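PDB 1O54: SAM-dependent O-methyltransferase from Thermotoga maritima, which probably catalyses the S-adenosyl-L-methionine-dependent methylation of adenosine 58 in tRNA to N1-methyladenosine, acting as a homotetramer built as a dimer of dimers. Local coordinates for residues D32-D43 and T48-F59. Residues are numbered along the deposited sequence; the frame is centred on the assembly and turned at random. Where two conformers were deposited one is given.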
loop_
_atom_site.group_PDB
_atom_site.type_symbol
_atom_site.label_atom_id
_atom_site.label_comp_id
_atom_site.label_asym_id
_atom_site.label_seq_id
_atom_site.Cartn_x
_atom_site.Cartn_y
_atom_site.Cartn_z
ATOM N N ASP A 32 -8.175 27.086 -8.517
ATOM C CA ASP A 32 -8.270 25.796 -9.235
ATOM C C ASP A 32 -7.007 24.951 -9.057
ATOM O O ASP A 32 -6.766 23.984 -9.805
ATOM C CB ASP A 32 -8.575 26.025 -10.731
ATOM C CG ASP A 32 -7.386 26.574 -11.502
ATOM O OD1 ASP A 32 -6.420 27.046 -10.867
ATOM O OD2 ASP A 32 -7.323 26.579 -12.747
ATOM N N GLU A 33 -6.186 25.343 -8.081
ATOM C CA GLU A 33 -4.981 24.631 -7.714
ATOM C C GLU A 33 -3.830 24.718 -8.727
ATOM O O GLU A 33 -2.801 24.094 -8.522
ATOM C CB GLU A 33 -5.303 23.170 -7.367
ATOM C CG GLU A 33 -6.497 22.986 -6.429
ATOM C CD GLU A 33 -6.101 22.784 -4.980
ATOM O OE1 GLU A 33 -5.380 23.658 -4.406
ATOM O OE2 GLU A 33 -6.519 21.740 -4.408
ATOM N N SER A 34 -3.949 25.520 -9.787
ATOM C CA SER A 34 -2.780 25.738 -10.645
ATOM C C SER A 34 -1.764 26.549 -9.844
ATOM O O SER A 34 -2.151 27.355 -8.989
ATOM C CB SER A 34 -3.162 26.443 -11.939
ATOM O OG SER A 34 -4.072 27.474 -11.681
ATOM N N GLU A 35 -0.483 26.280 -10.065
ATOM C CA GLU A 35 0.576 27.028 -9.405
ATOM C C GLU A 35 1.656 27.421 -10.416
ATOM O O GLU A 35 1.987 26.647 -11.319
ATOM C CB GLU A 35 1.208 26.210 -8.273
ATOM C CG GLU A 35 0.298 25.196 -7.585
ATOM C CD GLU A 35 -0.221 25.642 -6.225
ATOM O OE1 GLU A 35 -1.451 25.794 -6.076
ATOM O OE2 GLU A 35 0.587 25.812 -5.292
ATOM N N PHE A 36 2.187 28.626 -10.287
ATOM C CA PHE A 36 3.178 29.122 -11.233
ATOM C C PHE A 36 4.396 29.573 -10.475
ATOM O O PHE A 36 4.276 30.469 -9.635
ATOM C CB PHE A 36 2.605 30.290 -12.021
ATOM C CG PHE A 36 1.317 29.980 -12.686
ATOM C CD1 PHE A 36 1.298 29.310 -13.902
ATOM C CD2 PHE A 36 0.128 30.367 -12.123
ATOM C CE1 PHE A 36 0.101 29.017 -14.526
ATOM C CE2 PHE A 36 -1.070 30.072 -12.727
ATOM C CZ PHE A 36 -1.087 29.393 -13.939
ATOM N N LEU A 37 5.538 28.938 -10.744
ATOM C CA LEU A 37 6.805 29.291 -10.131
ATOM C C LEU A 37 7.529 30.186 -11.109
ATOM O O LEU A 37 7.821 29.766 -12.245
ATOM C CB LEU A 37 7.643 28.034 -9.831
ATOM C CG LEU A 37 8.181 27.894 -8.407
ATOM C CD1 LEU A 37 8.755 26.513 -8.215
ATOM C CD2 LEU A 37 9.238 28.924 -8.095
ATOM N N VAL A 38 7.805 31.417 -10.690
ATOM C CA VAL A 38 8.428 32.397 -11.575
ATOM C C VAL A 38 9.481 33.249 -10.888
ATOM O O VAL A 38 9.451 33.461 -9.667
ATOM C CB VAL A 38 7.372 33.322 -12.186
ATOM C CG1 VAL A 38 6.360 32.525 -12.956
ATOM C CG2 VAL A 38 6.672 34.132 -11.113
ATOM N N ASP A 39 10.405 33.740 -11.705
ATOM C CA ASP A 39 11.392 34.726 -11.286
ATOM C C ASP A 39 10.753 36.096 -11.375
ATOM O O ASP A 39 10.235 36.481 -12.428
ATOM C CB ASP A 39 12.610 34.704 -12.207
ATOM C CG ASP A 39 13.153 33.320 -12.397
ATOM O OD1 ASP A 39 13.489 32.680 -11.379
ATOM O OD2 ASP A 39 13.254 32.796 -13.536
ATOM N N LEU A 40 10.808 36.843 -10.283
ATOM C CA LEU A 40 10.265 38.187 -10.260
ATOM C C LEU A 40 11.193 39.140 -10.989
ATOM O O LEU A 40 12.357 39.267 -10.657
ATOM C CB LEU A 40 10.083 38.680 -8.828
ATOM C CG LEU A 40 8.862 38.176 -8.078
ATOM C CD1 LEU A 40 8.863 38.870 -6.723
ATOM C CD2 LEU A 40 7.566 38.499 -8.853
ATOM N N GLU A 41 10.662 39.810 -11.986
ATOM C CA GLU A 41 11.410 40.830 -12.682
ATOM C C GLU A 41 10.448 41.953 -13.036
ATOM O O GLU A 41 9.276 41.711 -13.342
ATOM C CB GLU A 41 12.100 40.238 -13.917
ATOM C CG GLU A 41 13.077 39.081 -13.645
ATOM C CD GLU A 41 14.333 39.455 -12.832
ATOM O OE1 GLU A 41 14.610 40.662 -12.598
ATOM O OE2 GLU A 41 15.066 38.515 -12.416
ATOM N N LYS A 42 10.946 43.182 -12.955
ATOM C CA LYS A 42 10.146 44.372 -13.240
ATOM C C LYS A 42 9.633 44.318 -14.664
ATOM O O LYS A 42 10.345 43.866 -15.549
ATOM C CB LYS A 42 10.972 45.646 -12.975
ATOM C CG LYS A 42 11.095 45.992 -11.468
ATOM C CD LYS A 42 12.497 46.466 -11.033
ATOM C CE LYS A 42 12.755 47.907 -11.434
ATOM N NZ LYS A 42 14.035 48.448 -10.869
ATOM N N ASP A 43 8.375 44.700 -14.857
ATOM C CA ASP A 43 7.752 44.793 -16.185
ATOM C C ASP A 43 7.539 43.466 -16.915
ATOM O O ASP A 43 7.291 43.456 -18.123
ATOM C CB ASP A 43 8.534 45.771 -17.080
ATOM C CG ASP A 43 8.649 47.154 -16.462
ATOM O OD1 ASP A 43 7.630 47.662 -15.929
ATOM O OD2 ASP A 43 9.710 47.820 -16.490
ATOM N N THR A 48 -1.556 33.347 -18.541
ATOM C CA THR A 48 -2.041 32.044 -18.097
ATOM C C THR A 48 -3.485 31.825 -18.507
ATOM O O THR A 48 -4.178 32.757 -18.899
ATOM C CB THR A 48 -1.973 31.928 -16.560
ATOM O OG1 THR A 48 -3.026 32.699 -15.967
ATOM C CG2 THR A 48 -0.688 32.527 -16.009
ATOM N N HIS A 49 -3.936 30.584 -18.334
ATOM C CA HIS A 49 -5.323 30.195 -18.605
ATOM C C HIS A 49 -6.325 30.903 -17.680
ATOM O O HIS A 49 -7.539 30.880 -17.941
ATOM C CB HIS A 49 -5.479 28.665 -18.498
ATOM C CG HIS A 49 -5.293 28.133 -17.113
ATOM N ND1 HIS A 49 -4.056 27.805 -16.604
ATOM C CD2 HIS A 49 -6.188 27.882 -16.128
ATOM C CE1 HIS A 49 -4.195 27.371 -15.363
ATOM N NE2 HIS A 49 -5.480 27.404 -15.051
ATOM N N LEU A 50 -5.814 31.525 -16.608
ATOM C CA LEU A 50 -6.625 32.333 -15.700
ATOM C C LEU A 50 -6.500 33.841 -15.962
ATOM O O LEU A 50 -7.155 34.659 -15.305
ATOM C CB LEU A 50 -6.238 32.028 -14.241
ATOM C CG LEU A 50 -6.440 30.581 -13.793
ATOM C CD1 LEU A 50 -6.091 30.407 -12.304
ATOM C CD2 LEU A 50 -7.865 30.124 -14.063
ATOM N N GLY A 51 -5.667 34.205 -16.932
ATOM C CA GLY A 51 -5.521 35.592 -17.323
ATOM C C GLY A 51 -4.094 36.044 -17.145
ATOM O O GLY A 51 -3.199 35.230 -16.890
ATOM N N ILE A 52 -3.893 37.351 -17.270
ATOM C CA ILE A 52 -2.575 37.944 -17.201
ATOM C C ILE A 52 -2.271 38.356 -15.771
ATOM O O ILE A 52 -3.100 38.983 -15.115
ATOM C CB ILE A 52 -2.494 39.197 -18.114
ATOM C CG1 ILE A 52 -2.759 38.790 -19.566
ATOM C CG2 ILE A 52 -1.117 39.869 -17.963
ATOM C CD1 ILE A 52 -2.922 39.933 -20.504
ATOM N N ILE A 53 -1.071 38.015 -15.314
ATOM C CA ILE A 53 -0.580 38.450 -14.006
ATOM C C ILE A 53 0.528 39.480 -14.245
ATOM O O ILE A 53 1.521 39.202 -14.894
ATOM C CB ILE A 53 -0.059 37.261 -13.188
ATOM C CG1 ILE A 53 -1.131 36.169 -13.101
ATOM C CG2 ILE A 53 0.333 37.731 -11.800
ATOM C CD1 ILE A 53 -0.596 34.791 -12.819
ATOM N N ASP A 54 0.323 40.679 -13.719
ATOM C CA ASP A 54 1.321 41.730 -13.777
ATOM C C ASP A 54 2.295 41.615 -12.594
ATOM O O ASP A 54 1.928 41.912 -11.460
ATOM C CB ASP A 54 0.591 43.077 -13.738
ATOM C CG ASP A 54 1.522 44.256 -13.863
ATOM O OD1 ASP A 54 2.748 44.046 -13.993
ATOM O OD2 ASP A 54 1.113 45.437 -13.872
ATOM N N LEU A 55 3.527 41.183 -12.850
ATOM C CA LEU A 55 4.476 40.940 -11.750
ATOM C C LEU A 55 4.893 42.217 -11.017
ATOM O O LEU A 55 5.250 42.158 -9.848
ATOM C CB LEU A 55 5.714 40.186 -12.241
ATOM C CG LEU A 55 5.447 38.794 -12.830
ATOM C CD1 LEU A 55 6.768 38.094 -13.181
ATOM C CD2 LEU A 55 4.652 37.926 -11.888
ATOM N N ASN A 56 4.823 43.368 -11.678
ATOM C CA ASN A 56 4.991 44.651 -10.967
ATOM C C ASN A 56 4.152 44.766 -9.694
ATOM O O ASN A 56 4.617 45.302 -8.683
ATOM C CB ASN A 56 4.686 45.838 -11.889
ATOM C CG ASN A 56 5.838 46.153 -12.810
ATOM O OD1 ASN A 56 6.972 45.756 -12.548
ATOM N ND2 ASN A 56 5.557 46.880 -13.894
ATOM N N GLU A 57 2.929 44.244 -9.745
ATOM C CA GLU A 57 2.033 44.228 -8.581
ATOM C C GLU A 57 2.597 43.440 -7.425
ATOM O O GLU A 57 2.370 43.781 -6.273
ATOM C CB GLU A 57 0.665 43.631 -8.940
ATOM C CG GLU A 57 -0.105 44.385 -10.011
ATOM C CD GLU A 57 -1.566 43.946 -10.093
ATOM O OE1 GLU A 57 -2.214 43.825 -9.029
ATOM O OE2 GLU A 57 -2.077 43.738 -11.217
ATOM N N VAL A 58 3.309 42.353 -7.729
ATOM C CA VAL A 58 3.866 41.517 -6.706
ATOM C C VAL A 58 4.854 42.277 -5.827
ATOM O O VAL A 58 4.890 42.048 -4.622
ATOM C CB VAL A 58 4.524 40.238 -7.297
ATOM C CG1 VAL A 58 5.142 39.427 -6.210
ATOM C CG2 VAL A 58 3.471 39.428 -8.054
ATOM N N PHE A 59 5.623 43.201 -6.417
ATOM C CA PHE A 59 6.574 43.991 -5.622
ATOM C C PHE A 59 5.877 44.895 -4.585
ATOM O O PHE A 59 6.519 45.350 -3.628
ATOM C CB PHE A 59 7.464 44.861 -6.494
ATOM C CG PHE A 59 8.316 44.093 -7.454
ATOM C CD1 PHE A 59 8.062 44.143 -8.805
ATOM C CD2 PHE A 59 9.364 43.314 -7.005
ATOM C CE1 PHE A 59 8.851 43.432 -9.716
ATOM C CE2 PHE A 59 10.155 42.583 -7.921
ATOM C CZ PHE A 59 9.895 42.668 -9.280
#
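Between Phe36 and Thr48 the CA atoms stand 9.1 Å apart, and they close to 5.6 Å between Lys42 and Asn56, so segment 32-43 meets the turn before strand 51-54 and the short helix after it through side chains, the chains converging from Leu40 onward. At the wide end His49 NE2 donates in its ring plane to the syn lone pair of Asp32 OD2 (3.1 Å), while Asp32 OD1 accepts from Ser34 N, closing an Asx turn, and also from Ser34 OG; the two bonds hold the carboxylate turned to His49. Thr48 CG2 lies over one face of the Phe36 ring, a CH-pi contact 4.0 Å from the centroid. Further along, Leu40 CD2 rests on Val58 CG1 at 3.7 Å, and the Leu40 and Phe59 side chains run past each other in opposite directions, Leu40 CB close to Phe59 CE2. With its CG beside the backbone N (chi1 -79°), Asn56 offers OD1 to Asp43 N (2.9 Å) and ND2, almost straight, to Asp43 OD1 (3.0 Å), carboxylate and amide planes 81° apart. An alanine here would remove both bonds and is likely to leave the Asp43 carboxylate free to turn. Apolar contacts thus join edge strand 35-39 and Leu40 to the 48-51 turn and to helix 55-58 with Phe59, with polar pairs pinning both ends.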